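Local coordinates for lectin (Pleurotus ostreatus, PDB 6T0Q), which binds N-acetyl-D-galactosamine and probably other galactose-type sugars, next to bound calcium in a carbohydrate-binding-module-like domain, at residues Ile43-Ser51 with Leu119-Ile127; Lys65-Ala75 with Met128-Thr139. One frame throughout, in Å; residues are numbered along the deposited sequence.

In the fold
From the N terminus, the chain first runs through 43-51, the loop between strands 34-37 and 51-60. It then passes along strand 67-76, which supplies 65-75, and comes back through 119-127 into strand 126-135, where 128-139 follows without a break. The two contacts therefore cross. Contact 1 closes the loop from Ser51 to Leu119, and contact 2 the loop from Ala75 to Met128. Contact 1 ties the surface loop 43-51 to the turn that leads into strand 126-135, beside a calcium ion; contact 2 zips that strand to 67-76 inside the sandwich of sheets. Where they adjoin, Ile127 CB packs against Ala75 O at 4.0 Å.

Contact 1 of 2, residues Ile43-Ser51 with Leu119-Ile127; sequences IPGGSNIIS and LVANSPAGI. With CA (calcium ion), chain F.
Asn48 and Ser123 meet backbone to backbone: Asn48 N donates to Ser123 O at 2.8 Å, coming in 45° above the carbonyl plane, while the return bond from Ser123 N to Asn48 O is weak at 3.5 Å. Asn122 also faces Asn48, giving a G1 beta bulge on the type II turn Val120-Ser123. The Asn48 side chain swings beside its own backbone N (chi1 -79°), which brings ND2 to Gly46 O for a weak bond (2.9 Å). Asn48 CB, placed by the backbone, lies near the methyl of Ala125. One residue earlier, Ser47 OG sits against the backbone of Asn122, 3.1 Å from Asn122 CA. At the far end Ile50 lays CG1 and CD1 along the turn, against the Val120-Ala121 peptide, with CD1 4.0 Å from Ala121 CB. The hydroxyl of Ser123 stands between its backbone N and carbonyl carbon (chi1 76°). From there Ser123 OG donates to Val120 O at 2.6 Å, leaving the oxygen to bind calcium; Ser123 OG lies 2.5 Å from the metal. Pro124 O binds the ion at 2.5 Å as well, and water 1 is a further ligand. Asp77, Asp78 and Asn118 complete the shell: this is a loop-built calcium site at the tip of a beta-sandwich lectin domain.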
ATOM      1  N   ILE A  43     -13.595 -52.061 -13.587  1.00 23.69           N
ATOM      2  CA  ILE A  43     -13.390 -52.465 -12.199  1.00 21.53           C
ATOM      3  C   ILE A  43     -12.819 -51.267 -11.443  1.00 20.32           C
ATOM      4  O   ILE A  43     -11.709 -50.819 -11.774  1.00 21.41           O
ATOM      5  CB  ILE A  43     -12.447 -53.666 -12.088  1.00 23.30           C
ATOM      6  CG1 ILE A  43     -13.013 -54.882 -12.829  1.00 20.75           C
ATOM      7  CG2 ILE A  43     -12.209 -54.005 -10.616  1.00 21.08           C
ATOM      8  CD1 ILE A  43     -11.999 -56.061 -12.857  1.00 24.54           C
ATOM      9  N   PRO A  44     -13.525 -50.726 -10.452  1.00 21.94           N
ATOM     10  CA  PRO A  44     -12.981 -49.595  -9.684  1.00 21.48           C
ATOM     11  C   PRO A  44     -11.761 -50.034  -8.886  1.00 23.22           C
ATOM     12  O   PRO A  44     -11.762 -51.089  -8.253  1.00 22.23           O
ATOM     13  CB  PRO A  44     -14.143 -49.177  -8.774  1.00 25.02           C
ATOM     14  CG  PRO A  44     -15.058 -50.371  -8.711  1.00 29.04           C
ATOM     15  CD  PRO A  44     -14.868 -51.132  -9.998  1.00 24.07           C
ATOM     16  N   GLY A  45     -10.710 -49.225  -8.936  1.00 18.67           N
ATOM     17  CA  GLY A  45      -9.481 -49.649  -8.290  1.00 20.06           C
ATOM     18  C   GLY A  45      -8.751 -50.755  -9.016  1.00 21.49           C
ATOM     19  O   GLY A  45      -7.795 -51.320  -8.469  1.00 20.50           O
ATOM     20  N   GLY A  46      -9.162 -51.077 -10.241  1.00 19.28           N
ATOM     21  CA  GLY A  46      -8.502 -52.110 -11.007  1.00 20.31           C
ATOM     22  C   GLY A  46      -7.270 -51.608 -11.736  1.00 21.88           C
ATOM     23  O   GLY A  46      -6.848 -50.458 -11.609  1.00 20.02           O
ATOM     24  N   SER A  47      -6.685 -52.522 -12.512  1.00 18.31           N
ATOM     25  CA  SER A  47      -5.503 -52.246 -13.320  1.00 22.19           C
ATOM     26  C   SER A  47      -5.785 -51.192 -14.391  1.00 25.38           C
ATOM     27  O   SER A  47      -6.732 -51.325 -15.174  1.00 24.54           O
ATOM     28  CB  SER A  47      -5.056 -53.562 -13.975  1.00 27.23           C
ATOM     29  OG  SER A  47      -4.128 -53.341 -15.009  1.00 35.76           O
ATOM     30  N   ASN A  48      -4.948 -50.153 -14.445  1.00 18.93           N
ATOM     31  CA  ASN A  48      -5.075 -49.105 -15.450  1.00 22.35           C
ATOM     32  C   ASN A  48      -3.758 -48.895 -16.188  1.00 26.11           C
ATOM     33  O   ASN A  48      -2.674 -49.157 -15.663  1.00 21.35           O
ATOM     34  CB  ASN A  48      -5.532 -47.777 -14.828  1.00 21.97           C
ATOM     35  CG  ASN A  48      -7.024 -47.757 -14.569  1.00 27.05           C
ATOM     36  OD1 ASN A  48      -7.801 -47.350 -15.427  1.00 21.15           O
ATOM     37  ND2 ASN A  48      -7.432 -48.239 -13.405  1.00 20.58           N
ATOM     38  N   ILE A  49      -3.868 -48.371 -17.409  1.00 23.60           N
ATOM     39  CA  ILE A  49      -2.687 -48.128 -18.233  1.00 28.36           C
ATOM     40  C   ILE A  49      -2.011 -46.828 -17.810  1.00 29.14           C
ATOM     41  O   ILE A  49      -2.624 -45.930 -17.229  1.00 24.23           O
ATOM     42  CB  ILE A  49      -3.052 -48.089 -19.728  1.00 28.55           C
ATOM     43  CG1 ILE A  49      -4.005 -46.915 -20.001  1.00 27.12           C
ATOM     44  CG2 ILE A  49      -3.638 -49.433 -20.181  1.00 29.76           C
ATOM     45  CD1 ILE A  49      -4.205 -46.595 -21.489  1.00 34.52           C
ATOM     46  N   ILE A  50      -0.719 -46.724 -18.135  1.00 23.82           N
ATOM     47  CA  ILE A  50      -0.015 -45.456 -17.989  1.00 24.37           C
ATOM     48  C   ILE A  50      -0.692 -44.422 -18.871  1.00 27.37           C
ATOM     49  O   ILE A  50      -0.892 -44.646 -20.071  1.00 26.09           O
ATOM     50  CB  ILE A  50       1.471 -45.626 -18.341  1.00 27.92           C
ATOM     51  CG1 ILE A  50       2.160 -46.526 -17.306  1.00 23.32           C
ATOM     52  CG2 ILE A  50       2.162 -44.275 -18.421  1.00 29.79           C
ATOM     53  CD1 ILE A  50       3.616 -46.897 -17.678  1.00 32.47           C
ATOM     54  N   SER A  51      -1.062 -43.288 -18.282  1.00 24.17           N
ATOM     55  CA  SER A  51      -1.906 -42.331 -18.985  1.00 25.45           C
ATOM     56  C   SER A  51      -2.079 -41.082 -18.135  1.00 26.44           C
ATOM     57  O   SER A  51      -1.919 -41.111 -16.910  1.00 25.29           O
ATOM     58  CB  SER A  51      -3.278 -42.934 -19.307  1.00 25.40           C
ATOM     59  OG  SER A  51      -3.864 -43.493 -18.143  1.00 25.95           O
ATOM     60  N   LEU A 119       1.231 -43.343 -13.406  1.00 23.83           N
ATOM     61  CA  LEU A 119       2.617 -43.515 -13.816  1.00 25.75           C
ATOM     62  C   LEU A 119       3.040 -44.972 -13.935  1.00 25.61           C
ATOM     63  O   LEU A 119       4.093 -45.245 -14.518  1.00 24.54           O
ATOM     64  CB  LEU A 119       3.557 -42.815 -12.817  1.00 24.13           C
ATOM     65  CG  LEU A 119       3.408 -41.294 -12.779  1.00 26.84           C
ATOM     66  CD1 LEU A 119       4.246 -40.694 -11.651  1.00 35.07           C
ATOM     67  CD2 LEU A 119       3.821 -40.718 -14.124  1.00 31.81           C
ATOM     68  N   VAL A 120       2.263 -45.907 -13.402  1.00 24.57           N
ATOM     69  CA  VAL A 120       2.703 -47.286 -13.244  1.00 24.33           C
ATOM     70  C   VAL A 120       1.721 -48.185 -13.978  1.00 25.38           C
ATOM     71  O   VAL A 120       0.513 -48.141 -13.707  1.00 23.90           O
ATOM     72  CB  VAL A 120       2.814 -47.672 -11.762  1.00 21.73           C
ATOM     73  CG1 VAL A 120       3.181 -49.142 -11.620  1.00 23.95           C
ATOM     74  CG2 VAL A 120       3.861 -46.777 -11.060  1.00 25.92           C
ATOM     75  N   ALA A 121       2.235 -48.997 -14.903  1.00 24.33           N
ATOM     76  CA  ALA A 121       1.371 -49.871 -15.689  1.00 26.11           C
ATOM     77  C   ALA A 121       0.706 -50.910 -14.793  1.00 24.22           C
ATOM     78  O   ALA A 121       1.266 -51.342 -13.784  1.00 23.87           O
ATOM     79  CB  ALA A 121       2.172 -50.566 -16.796  1.00 31.48           C
ATOM     80  N   ASN A 122      -0.515 -51.297 -15.166  1.00 23.32           N
ATOM     81  CA  ASN A 122      -1.290 -52.325 -14.477  1.00 23.34           C
ATOM     82  C   ASN A 122      -1.610 -51.952 -13.036  1.00 16.33           C
ATOM     83  O   ASN A 122      -1.849 -52.838 -12.216  1.00 19.55           O
ATOM     84  CB  ASN A 122      -0.582 -53.691 -14.493  1.00 22.56           C
ATOM     85  CG  ASN A 122      -0.202 -54.138 -15.891  1.00 30.69           C
ATOM     86  OD1 ASN A 122      -1.008 -54.062 -16.816  1.00 28.25           O
ATOM     87  ND2 ASN A 122       1.037 -54.596 -16.052  1.00 29.14           N
ATOM     88  N   SER A 123      -1.640 -50.665 -12.701  1.00 20.47           N
ATOM     89  CA  SER A 123      -1.846 -50.233 -11.327  1.00 22.38           C
ATOM     90  C   SER A 123      -3.125 -49.408 -11.234  1.00 20.17           C
ATOM     91  O   SER A 123      -3.633 -48.925 -12.252  1.00 19.93           O
ATOM     92  CB  SER A 123      -0.648 -49.405 -10.824  1.00 19.39           C
ATOM     93  OG  SER A 123      -0.674 -48.088 -11.356  1.00 21.66           O
ATOM     94  N   PRO A 124      -3.689 -49.243 -10.038  1.00 20.37           N
ATOM     95  CA  PRO A 124      -4.902 -48.423  -9.912  1.00 22.49           C
ATOM     96  C   PRO A 124      -4.597 -46.961 -10.208  1.00 23.83           C
ATOM     97  O   PRO A 124      -3.452 -46.516 -10.159  1.00 20.54           O
ATOM     98  CB  PRO A 124      -5.342 -48.627  -8.456  1.00 22.61           C
ATOM     99  CG  PRO A 124      -4.141 -49.153  -7.734  1.00 22.35           C
ATOM    100  CD  PRO A 124      -3.286 -49.863  -8.757  1.00 18.74           C
ATOM    101  N   ALA A 125      -5.646 -46.212 -10.540  1.00 17.62           N
ATOM    102  CA  ALA A 125      -5.501 -44.793 -10.855  1.00 20.49           C
ATOM    103  C   ALA A 125      -6.680 -44.033 -10.276  1.00 19.05           C
ATOM    104  O   ALA A 125      -7.815 -44.505 -10.343  1.00 17.01           O
ATOM    105  CB  ALA A 125      -5.438 -44.553 -12.377  1.00 17.12           C
ATOM    106  N   GLY A 126      -6.420 -42.854  -9.725  1.00 19.94           N
ATOM    107  CA  GLY A 126      -7.509 -42.096  -9.137  1.00 21.69           C
ATOM    108  C   GLY A 126      -7.095 -40.733  -8.632  1.00 23.01           C
ATOM    109  O   GLY A 126      -5.925 -40.512  -8.298  1.00 21.01           O
ATOM    110  N   ILE A 127      -8.038 -39.796  -8.595  1.00 17.75           N
ATOM    111  CA  ILE A 127      -7.822 -38.520  -7.931  1.00 16.68           C
ATOM    112  C   ILE A 127      -8.965 -38.308  -6.953  1.00 19.90           C
ATOM    113  O   ILE A 127     -10.095 -38.763  -7.171  1.00 18.85           O
ATOM    114  CB  ILE A 127      -7.714 -37.323  -8.914  1.00 24.14           C
ATOM    115  CG1 ILE A 127      -8.990 -37.175  -9.718  1.00 30.13           C
ATOM    116  CG2 ILE A 127      -6.478 -37.459  -9.836  1.00 25.83           C
ATOM    117  CD1 ILE A 127      -9.129 -35.821 -10.388  1.00 36.88           C
TER
HETATM  118 CA    CA F 403      -1.032 -45.838 -10.229  1.00 28.90          CA
HETATM  119  O   HOH W   1       1.250 -46.493  -8.885  1.00 28.47           O

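Contact 2 of 2, residues Lys65-Ala75 with Met128-Thr139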
ATOM      1  N   LYS A  65     -25.614 -15.727  -2.190  1.00 57.68           N
ATOM      2  CA  LYS A  65     -24.310 -15.435  -1.606  1.00 55.34           C
ATOM      3  C   LYS A  65     -23.222 -15.591  -2.657  1.00 47.26           C
ATOM      4  O   LYS A  65     -23.424 -16.198  -3.715  1.00 40.54           O
ATOM      5  CB  LYS A  65     -24.009 -16.341  -0.408  1.00 51.59           C
ATOM      6  CG  LYS A  65     -24.249 -17.807  -0.681  1.00 42.38           C
ATOM      7  CD  LYS A  65     -23.759 -18.641   0.474  1.00 44.27           C
ATOM      8  CE  LYS A  65     -24.851 -19.468   1.097  1.00 45.14           C
ATOM      9  NZ  LYS A  65     -24.246 -20.586   1.870  1.00 41.93           N
ATOM     10  N   CYS A  66     -22.055 -15.039  -2.338  1.00 37.96           N
ATOM     11  CA  CYS A  66     -20.897 -15.047  -3.215  1.00 29.38           C
ATOM     12  C   CYS A  66     -19.804 -15.906  -2.601  1.00 30.72           C
ATOM     13  O   CYS A  66     -19.541 -15.819  -1.398  1.00 22.83           O
ATOM     14  CB  CYS A  66     -20.344 -13.632  -3.429  1.00 38.67           C
ATOM     15  SG  CYS A  66     -21.388 -12.510  -4.398  1.00 58.24           S
ATOM     16  N   SER A  67     -19.154 -16.709  -3.429  1.00 23.10           N
ATOM     17  CA  SER A  67     -17.979 -17.429  -2.975  1.00 27.38           C
ATOM     18  C   SER A  67     -16.794 -16.474  -2.924  1.00 29.87           C
ATOM     19  O   SER A  67     -16.680 -15.552  -3.742  1.00 26.87           O
ATOM     20  CB  SER A  67     -17.684 -18.610  -3.892  1.00 31.09           C
ATOM     21  OG  SER A  67     -17.789 -18.235  -5.247  1.00 48.00           O
ATOM     22  N   VAL A  68     -15.928 -16.679  -1.941  1.00 25.60           N
ATOM     23  CA  VAL A  68     -14.791 -15.803  -1.687  1.00 25.94           C
ATOM     24  C   VAL A  68     -13.467 -16.532  -1.906  1.00 21.97           C
ATOM     25  O   VAL A  68     -12.608 -16.070  -2.658  1.00 23.11           O
ATOM     26  CB  VAL A  68     -14.868 -15.211  -0.263  1.00 24.93           C
ATOM     27  CG1 VAL A  68     -13.619 -14.367   0.038  1.00 26.11           C
ATOM     28  CG2 VAL A  68     -16.142 -14.391  -0.097  1.00 29.20           C
ATOM     29  N   CYS A  69     -13.287 -17.676  -1.254  1.00 20.87           N
ATOM     30  CA  CYS A  69     -12.031 -18.406  -1.339  1.00 19.85           C
ATOM     31  C   CYS A  69     -12.298 -19.842  -0.917  1.00 23.38           C
ATOM     32  O   CYS A  69     -13.387 -20.171  -0.439  1.00 22.55           O
ATOM     33  CB  CYS A  69     -10.949 -17.751  -0.470  1.00 28.30           C
ATOM     34  SG  CYS A  69     -11.403 -17.543   1.271  1.00 35.83           S
ATOM     35  N   ALA A  70     -11.291 -20.702  -1.112  1.00 21.14           N
ATOM     36  CA  ALA A  70     -11.453 -22.128  -0.852  1.00 22.74           C
ATOM     37  C   ALA A  70     -10.211 -22.702  -0.201  1.00 22.74           C
ATOM     38  O   ALA A  70      -9.088 -22.312  -0.536  1.00 20.01           O
ATOM     39  CB  ALA A  70     -11.722 -22.933  -2.133  1.00 20.31           C
ATOM     40  N   THR A  71     -10.434 -23.641   0.719  1.00 21.04           N
ATOM     41  CA  THR A  71      -9.402 -24.530   1.231  1.00 21.64           C
ATOM     42  C   THR A  71      -9.534 -25.857   0.494  1.00 22.81           C
ATOM     43  O   THR A  71     -10.619 -26.447   0.478  1.00 22.48           O
ATOM     44  CB  THR A  71      -9.567 -24.733   2.736  1.00 24.93           C
ATOM     45  OG1 THR A  71      -9.422 -23.474   3.406  1.00 26.78           O
ATOM     46  CG2 THR A  71      -8.538 -25.721   3.259  1.00 22.89           C
ATOM     47  N   ILE A  72      -8.454 -26.315  -0.130  1.00 18.28           N
ATOM     48  CA  ILE A  72      -8.493 -27.514  -0.965  1.00 20.01           C
ATOM     49  C   ILE A  72      -7.557 -28.564  -0.385  1.00 21.14           C
ATOM     50  O   ILE A  72      -6.438 -28.242   0.032  1.00 21.42           O
ATOM     51  CB  ILE A  72      -8.109 -27.179  -2.423  1.00 21.74           C
ATOM     52  CG1 ILE A  72      -9.145 -26.218  -3.031  1.00 21.84           C
ATOM     53  CG2 ILE A  72      -7.960 -28.457  -3.276  1.00 20.12           C
ATOM     54  CD1 ILE A  72      -8.648 -25.476  -4.268  1.00 22.23           C
ATOM     55  N   VAL A  73      -8.011 -29.819  -0.351  1.00 15.88           N
ATOM     56  CA  VAL A  73      -7.133 -30.957  -0.079  1.00 17.08           C
ATOM     57  C   VAL A  73      -7.287 -31.936  -1.231  1.00 20.42           C
ATOM     58  O   VAL A  73      -8.415 -32.300  -1.584  1.00 18.37           O
ATOM     59  CB  VAL A  73      -7.447 -31.645   1.263  1.00 21.21           C
ATOM     60  CG1 VAL A  73      -6.551 -32.890   1.433  1.00 15.37           C
ATOM     61  CG2 VAL A  73      -7.234 -30.670   2.443  1.00 18.23           C
ATOM     62  N   VAL A  74      -6.165 -32.363  -1.817  1.00 16.47           N
ATOM     63  CA  VAL A  74      -6.199 -33.210  -3.008  1.00 17.76           C
ATOM     64  C   VAL A  74      -5.193 -34.346  -2.845  1.00 21.90           C
ATOM     65  O   VAL A  74      -4.116 -34.163  -2.266  1.00 18.91           O
ATOM     66  CB  VAL A  74      -5.941 -32.389  -4.295  1.00 20.81           C
ATOM     67  CG1 VAL A  74      -4.617 -31.622  -4.211  1.00 22.38           C
ATOM     68  CG2 VAL A  74      -5.975 -33.294  -5.531  1.00 17.26           C
ATOM     69  N   ALA A  75      -5.565 -35.533  -3.324  1.00 18.52           N
ATOM     70  CA  ALA A  75      -4.698 -36.702  -3.303  1.00 18.74           C
ATOM     71  C   ALA A  75      -4.812 -37.407  -4.644  1.00 22.59           C
ATOM     72  O   ALA A  75      -5.816 -37.271  -5.348  1.00 19.85           O
ATOM     73  CB  ALA A  75      -5.072 -37.665  -2.170  1.00 15.80           C
ATOM     74  N   MET A 128      -8.664 -37.608  -5.868  1.00 18.33           N
ATOM     75  CA  MET A 128      -9.641 -37.303  -4.838  1.00 19.42           C
ATOM     76  C   MET A 128      -9.376 -35.893  -4.341  1.00 19.54           C
ATOM     77  O   MET A 128      -8.223 -35.522  -4.122  1.00 21.22           O
ATOM     78  CB  MET A 128      -9.555 -38.294  -3.667  1.00 18.33           C
ATOM     79  CG  MET A 128     -10.272 -37.804  -2.396  1.00 22.39           C
ATOM     80  SD  MET A 128     -10.115 -38.931  -0.986  1.00 24.35           S
ATOM     81  CE  MET A 128     -11.397 -40.100  -1.379  1.00 19.45           C
ATOM     82  N   ALA A 129     -10.438 -35.103  -4.182  1.00 17.82           N
ATOM     83  CA  ALA A 129     -10.277 -33.759  -3.651  1.00 20.10           C
ATOM     84  C   ALA A 129     -11.520 -33.362  -2.870  1.00 22.11           C
ATOM     85  O   ALA A 129     -12.624 -33.828  -3.157  1.00 18.89           O
ATOM     86  CB  ALA A 129     -10.007 -32.737  -4.762  1.00 17.30           C
ATOM     87  N   SER A 130     -11.310 -32.532  -1.848  1.00 19.06           N
ATOM     88  CA  SER A 130     -12.351 -31.743  -1.206  1.00 18.93           C
ATOM     89  C   SER A 130     -12.044 -30.274  -1.415  1.00 20.12           C
ATOM     90  O   SER A 130     -10.893 -29.845  -1.278  1.00 19.56           O
ATOM     91  CB  SER A 130     -12.462 -31.998   0.315  1.00 24.37           C
ATOM     92  OG  SER A 130     -13.230 -33.158   0.579  1.00 37.37           O
ATOM     93  N   ILE A 131     -13.085 -29.509  -1.697  1.00 18.36           N
ATOM     94  CA  ILE A 131     -12.994 -28.074  -1.927  1.00 20.50           C
ATOM     95  C   ILE A 131     -13.938 -27.428  -0.923  1.00 22.17           C
ATOM     96  O   ILE A 131     -15.161 -27.467  -1.101  1.00 20.59           O
ATOM     97  CB  ILE A 131     -13.374 -27.712  -3.367  1.00 20.72           C
ATOM     98  CG1 ILE A 131     -12.535 -28.536  -4.350  1.00 19.46           C
ATOM     99  CG2 ILE A 131     -13.249 -26.205  -3.607  1.00 21.84           C
ATOM    100  CD1 ILE A 131     -13.170 -28.628  -5.735  1.00 21.00           C
ATOM    101  N   LEU A 132     -13.393 -26.857   0.144  1.00 18.02           N
ATOM    102  CA  LEU A 132     -14.212 -26.189   1.147  1.00 19.88           C
ATOM    103  C   LEU A 132     -14.292 -24.711   0.777  1.00 22.36           C
ATOM    104  O   LEU A 132     -13.316 -23.970   0.940  1.00 21.41           O
ATOM    105  CB  LEU A 132     -13.641 -26.383   2.549  1.00 21.79           C
ATOM    106  CG  LEU A 132     -14.358 -25.642   3.685  1.00 22.32           C
ATOM    107  CD1 LEU A 132     -15.819 -26.061   3.779  1.00 20.13           C
ATOM    108  CD2 LEU A 132     -13.641 -25.901   5.004  1.00 20.11           C
ATOM    109  N   VAL A 133     -15.453 -24.291   0.279  1.00 20.98           N
ATOM    110  CA  VAL A 133     -15.664 -22.930  -0.210  1.00 24.27           C
ATOM    111  C   VAL A 133     -16.198 -22.075   0.931  1.00 25.82           C
ATOM    112  O   VAL A 133     -17.158 -22.458   1.602  1.00 24.72           O
ATOM    113  CB  VAL A 133     -16.643 -22.919  -1.398  1.00 24.40           C
ATOM    114  CG1 VAL A 133     -17.038 -21.480  -1.765  1.00 20.98           C
ATOM    115  CG2 VAL A 133     -16.051 -23.642  -2.604  1.00 21.06           C
ATOM    116  N   HIS A 134     -15.594 -20.910   1.140  1.00 22.84           N
ATOM    117  CA  HIS A 134     -16.089 -19.935   2.103  1.00 22.62           C
ATOM    118  C   HIS A 134     -16.828 -18.832   1.361  1.00 25.32           C
ATOM    119  O   HIS A 134     -16.335 -18.329   0.346  1.00 23.95           O
ATOM    120  CB  HIS A 134     -14.938 -19.368   2.924  1.00 27.50           C
ATOM    121  CG  HIS A 134     -14.154 -20.429   3.623  1.00 38.05           C
ATOM    122  ND1 HIS A 134     -14.583 -21.015   4.794  1.00 40.77           N
ATOM    123  CD2 HIS A 134     -13.002 -21.056   3.285  1.00 39.90           C
ATOM    124  CE1 HIS A 134     -13.712 -21.936   5.165  1.00 41.91           C
ATOM    125  NE2 HIS A 134     -12.744 -21.982   4.266  1.00 40.45           N
ATOM    126  N   PHE A 135     -18.013 -18.478   1.859  1.00 24.17           N
ATOM    127  CA  PHE A 135     -18.894 -17.516   1.213  1.00 27.04           C
ATOM    128  C   PHE A 135     -18.835 -16.157   1.914  1.00 25.40           C
ATOM    129  O   PHE A 135     -18.343 -16.027   3.037  1.00 24.05           O
ATOM    130  CB  PHE A 135     -20.329 -18.048   1.193  1.00 27.33           C
ATOM    131  CG  PHE A 135     -20.484 -19.338   0.431  1.00 25.63           C
ATOM    132  CD1 PHE A 135     -20.457 -19.345  -0.958  1.00 26.79           C
ATOM    133  CD2 PHE A 135     -20.658 -20.540   1.099  1.00 27.04           C
ATOM    134  CE1 PHE A 135     -20.595 -20.523  -1.666  1.00 27.68           C
ATOM    135  CE2 PHE A 135     -20.804 -21.730   0.392  1.00 25.05           C
ATOM    136  CZ  PHE A 135     -20.767 -21.721  -0.985  1.00 26.96           C
ATOM    137  N   SER A 136     -19.357 -15.135   1.229  1.00 25.32           N
ATOM    138  CA  SER A 136     -19.263 -13.761   1.719  1.00 27.44           C
ATOM    139  C   SER A 136     -19.991 -13.545   3.044  1.00 32.81           C
ATOM    140  O   SER A 136     -19.653 -12.606   3.771  1.00 29.03           O
ATOM    141  CB  SER A 136     -19.815 -12.798   0.666  1.00 26.13           C
ATOM    142  OG  SER A 136     -21.101 -13.210   0.240  1.00 28.29           O
ATOM    143  N   ASP A 137     -20.954 -14.396   3.392  1.00 30.46           N
ATOM    144  CA  ASP A 137     -21.721 -14.219   4.620  1.00 28.24           C
ATOM    145  C   ASP A 137     -21.161 -15.013   5.792  1.00 30.19           C
ATOM    146  O   ASP A 137     -21.800 -15.075   6.845  1.00 31.40           O
ATOM    147  CB  ASP A 137     -23.197 -14.588   4.395  1.00 35.26           C
ATOM    148  CG  ASP A 137     -23.398 -16.063   4.039  1.00 35.92           C
ATOM    149  OD1 ASP A 137     -22.400 -16.807   3.908  1.00 30.93           O
ATOM    150  OD2 ASP A 137     -24.564 -16.477   3.886  1.00 33.59           O
ATOM    151  N   GLY A 138     -19.982 -15.610   5.651  1.00 25.73           N
ATOM    152  CA  GLY A 138     -19.417 -16.367   6.745  1.00 27.90           C
ATOM    153  C   GLY A 138     -19.792 -17.833   6.773  1.00 26.34           C
ATOM    154  O   GLY A 138     -19.272 -18.568   7.619  1.00 28.59           O
ATOM    155  N   THR A 139     -20.665 -18.290   5.884  1.00 28.16           N
ATOM    156  CA  THR A 139     -20.934 -19.719   5.797  1.00 29.75           C
ATOM    157  C   THR A 139     -19.903 -20.394   4.886  1.00 31.38           C
ATOM    158  O   THR A 139     -19.083 -19.742   4.240  1.00 23.73           O
ATOM    159  CB  THR A 139     -22.351 -19.973   5.287  1.00 30.01           C
ATOM    160  OG1 THR A 139     -22.475 -19.500   3.940  1.00 28.96           O
ATOM    161  CG2 THR A 139     -23.391 -19.259   6.176  1.00 33.79           C
TER
HETATM  162  O   HOH W   2     -10.963 -23.603   5.698  1.00 26.87           O
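Lys65 lies over one face of the Phe135 ring at the end of an antiparallel strand pair, 67-75 with 128-135, that forms the middle of one sheet of the beta sandwich; the strands run at 158°. Lys65 CD sits 3.7 Å from the ring centroid of Phe135 in a CH-pi contact, 27° off the normal, and Val133 CG1 covers the opposite face. A bend at chi3 (121°) carries the lysine on, so that NZ makes an off-centre cation-pi contact with the same ring and also donates to Thr139 OG1 at 2.9 Å. Thr139 OG1 in turn donates to the syn lone pair of Asp137 OD1 (2.7 Å). Asp137 OD1 also accepts from Thr139 N in an Asx turn, so two Thr139 donors hold the turn from within and Lys65 NZ adds one bond from across the contact. Val68 and Cys69 both face His134, a classic bulge: Val68 N donates to His134 O at 2.8 Å, and His134 N to Cys69 O. Beyond it, Ala70, Ile72 and Val74 share one face with Ala129, Ile131 and Val133, where Ile72, Val74 and Ala129 touch Phe82 of strand 79-84; Ile72 and Ile131 lie side by side, and Ala70 CB is 3.9 Å from Ile131 CG2. On the other face Thr71 meets the edge of the His134 imidazole, where water 2 bridges Thr71 OG1 (2.8 Å) and His134 NE2 (2.8 Å).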